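PDB 5LPF: kallikrein-10 from Homo sapiens, which belongs to the kallikrein subfamily of secreted trypsin-like serine proteases and has a tumour-suppressor role in breast and prostate cancer. Local coordinates for residues G64-R69 with P109-L114. Numbering follows the deposited sequence.
Sequences GEQLRR and PRVRAL
E65 and R110 have the CA atoms nearest each other across the two segments, 8.3 Å apart, a spacing too wide for main-chain pairing; 64-69 runs from a loop into strand 66-75, whereas 109-114 has no regular secondary structure. Only side chains therefore bridge the gap, and the CB atoms of E65, Q66, R110 and V111 all point toward the opposite segment. As modelled, E65 and R110 form a salt bridge through one carboxylate oxygen: OE1 of E65 lies 3.3 Å from NE of R110, near the guanidinium plane and at its edge. The two planar groups are only 16° apart, yet the N-H...O angle of 134° makes the hydrogen bond weak, and because E65 is poorly ordered the bridge is tentative. The second oxygen, E65 OE2, rests against the aliphatic part of the arginine, 3.4 Å from R110 CD. This bridge lies beside the N-terminal of the two six-stranded antiparallel barrels of the chymotrypsin-like fold, away from the charge-relay residues, where the loop between strands 97-101 and 126-131 passes the start of strand 66-75. Q66 has CG anti to its carbonyl carbon (chi1 -74°) and an extended chain beyond, which carries its amide across to the loop. There OE1 accepts a hydrogen bond from the backbone N of V106, while NE2 gives a weak one to E65 OE1. The Q66 and R110 side chains cross at about a right angle, but NE2 and NH1 face each other as two donors and do not bond, so their close approach is doubtful. V111 lays its CG2 methyl against the Q66 amide, and its side chain also touches V54 and L33 of the barrel strands. Shortening R110 to an alanine would probably leave the E65 carboxylate without its cationic mate across the contact.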
# COMPACT_ATOMS: atom_id res chain seq x y z
N GLY A 64 19.27 -6.89 -8.44
CA GLY A 64 18.28 -6.11 -7.73
C GLY A 64 18.87 -4.87 -7.08
O GLY A 64 20.09 -4.71 -6.96
N GLU A 65 17.97 -4.00 -6.66
CA GLU A 65 18.40 -2.76 -6.02
C GLU A 65 18.92 -3.08 -4.63
O GLU A 65 20.14 -3.06 -4.40
CB GLU A 65 17.24 -1.76 -5.94
CG GLU A 65 17.42 -0.53 -6.81
CD GLU A 65 18.56 0.37 -6.35
OE1 GLU A 65 19.05 0.18 -5.21
OE2 GLU A 65 18.96 1.27 -7.12
N GLN A 66 18.03 -3.41 -3.70
CA GLN A 66 18.43 -3.82 -2.37
C GLN A 66 17.48 -4.90 -1.90
O GLN A 66 16.26 -4.73 -1.97
CB GLN A 66 18.41 -2.66 -1.38
CG GLN A 66 19.54 -1.68 -1.56
CD GLN A 66 19.18 -0.33 -0.99
OE1 GLN A 66 19.32 -0.07 0.20
NE2 GLN A 66 18.59 0.49 -1.83
N LEU A 67 18.03 -6.00 -1.40
CA LEU A 67 17.25 -7.15 -0.98
C LEU A 67 17.45 -7.30 0.52
O LEU A 67 18.58 -7.41 0.99
CB LEU A 67 17.69 -8.42 -1.71
CG LEU A 67 17.82 -8.43 -3.24
CD1 LEU A 67 18.41 -9.75 -3.69
CD2 LEU A 67 16.49 -8.17 -3.93
N ARG A 68 16.35 -7.27 1.26
CA ARG A 68 16.41 -7.40 2.70
C ARG A 68 15.46 -8.50 3.14
O ARG A 68 14.40 -8.70 2.55
CB ARG A 68 16.05 -6.09 3.43
CG ARG A 68 17.01 -4.93 3.23
CD ARG A 68 18.40 -5.20 3.79
NE ARG A 68 19.21 -3.98 3.77
CZ ARG A 68 19.85 -3.53 2.70
NH1 ARG A 68 19.77 -4.18 1.55
NH2 ARG A 68 20.56 -2.41 2.78
N ARG A 69 15.87 -9.20 4.18
CA ARG A 69 15.02 -10.15 4.87
C ARG A 69 14.31 -9.45 6.01
O ARG A 69 14.82 -8.49 6.60
CB ARG A 69 15.84 -11.33 5.39
CG ARG A 69 16.56 -12.08 4.30
CD ARG A 69 16.68 -13.52 4.70
NE ARG A 69 15.38 -14.14 4.87
CZ ARG A 69 14.98 -15.23 4.23
NH1 ARG A 69 13.77 -15.72 4.45
NH2 ARG A 69 15.79 -15.84 3.38
N PRO A 109 18.35 8.54 -3.65
CA PRO A 109 17.29 8.91 -4.60
C PRO A 109 16.50 7.71 -5.09
O PRO A 109 15.27 7.77 -5.24
CB PRO A 109 18.07 9.59 -5.73
CG PRO A 109 19.42 8.94 -5.69
CD PRO A 109 19.70 8.67 -4.23
N ARG A 110 17.22 6.62 -5.34
CA ARG A 110 16.63 5.35 -5.73
C ARG A 110 15.65 4.83 -4.67
O ARG A 110 14.56 4.36 -5.01
CB ARG A 110 17.76 4.35 -5.94
CG ARG A 110 19.01 4.77 -5.15
CD ARG A 110 20.00 3.65 -4.94
NE ARG A 110 19.81 2.95 -3.66
CZ ARG A 110 20.33 3.36 -2.51
NH1 ARG A 110 20.13 2.67 -1.40
NH2 ARG A 110 21.06 4.46 -2.46
N VAL A 111 16.05 4.88 -3.41
CA VAL A 111 15.35 4.22 -2.32
C VAL A 111 15.24 5.19 -1.15
O VAL A 111 16.26 5.53 -0.53
CB VAL A 111 16.05 2.92 -1.89
CG1 VAL A 111 15.31 2.26 -0.73
CG2 VAL A 111 16.16 1.97 -3.06
N ARG A 112 14.02 5.60 -0.81
CA ARG A 112 13.77 6.39 0.38
C ARG A 112 12.43 5.99 0.96
O ARG A 112 11.58 5.41 0.28
CB ARG A 112 13.68 7.91 0.12
CG ARG A 112 14.71 8.53 -0.76
CD ARG A 112 14.07 9.21 -1.96
NE ARG A 112 13.14 10.27 -1.58
CZ ARG A 112 12.52 11.07 -2.44
NH1 ARG A 112 12.72 10.93 -3.74
NH2 ARG A 112 11.70 12.01 -2.00
N ALA A 113 12.23 6.34 2.22
CA ALA A 113 10.94 6.10 2.83
C ALA A 113 9.93 7.07 2.23
O ALA A 113 10.28 8.09 1.62
CB ALA A 113 11.02 6.28 4.35
N LEU A 114 8.65 6.77 2.42
CA LEU A 114 7.59 7.67 1.99
C LEU A 114 7.05 8.36 3.23
O LEU A 114 6.86 7.73 4.28
CB LEU A 114 6.48 6.91 1.25
CG LEU A 114 5.43 7.60 0.35
CD1 LEU A 114 4.32 6.62 -0.01
CD2 LEU A 114 4.84 8.90 0.88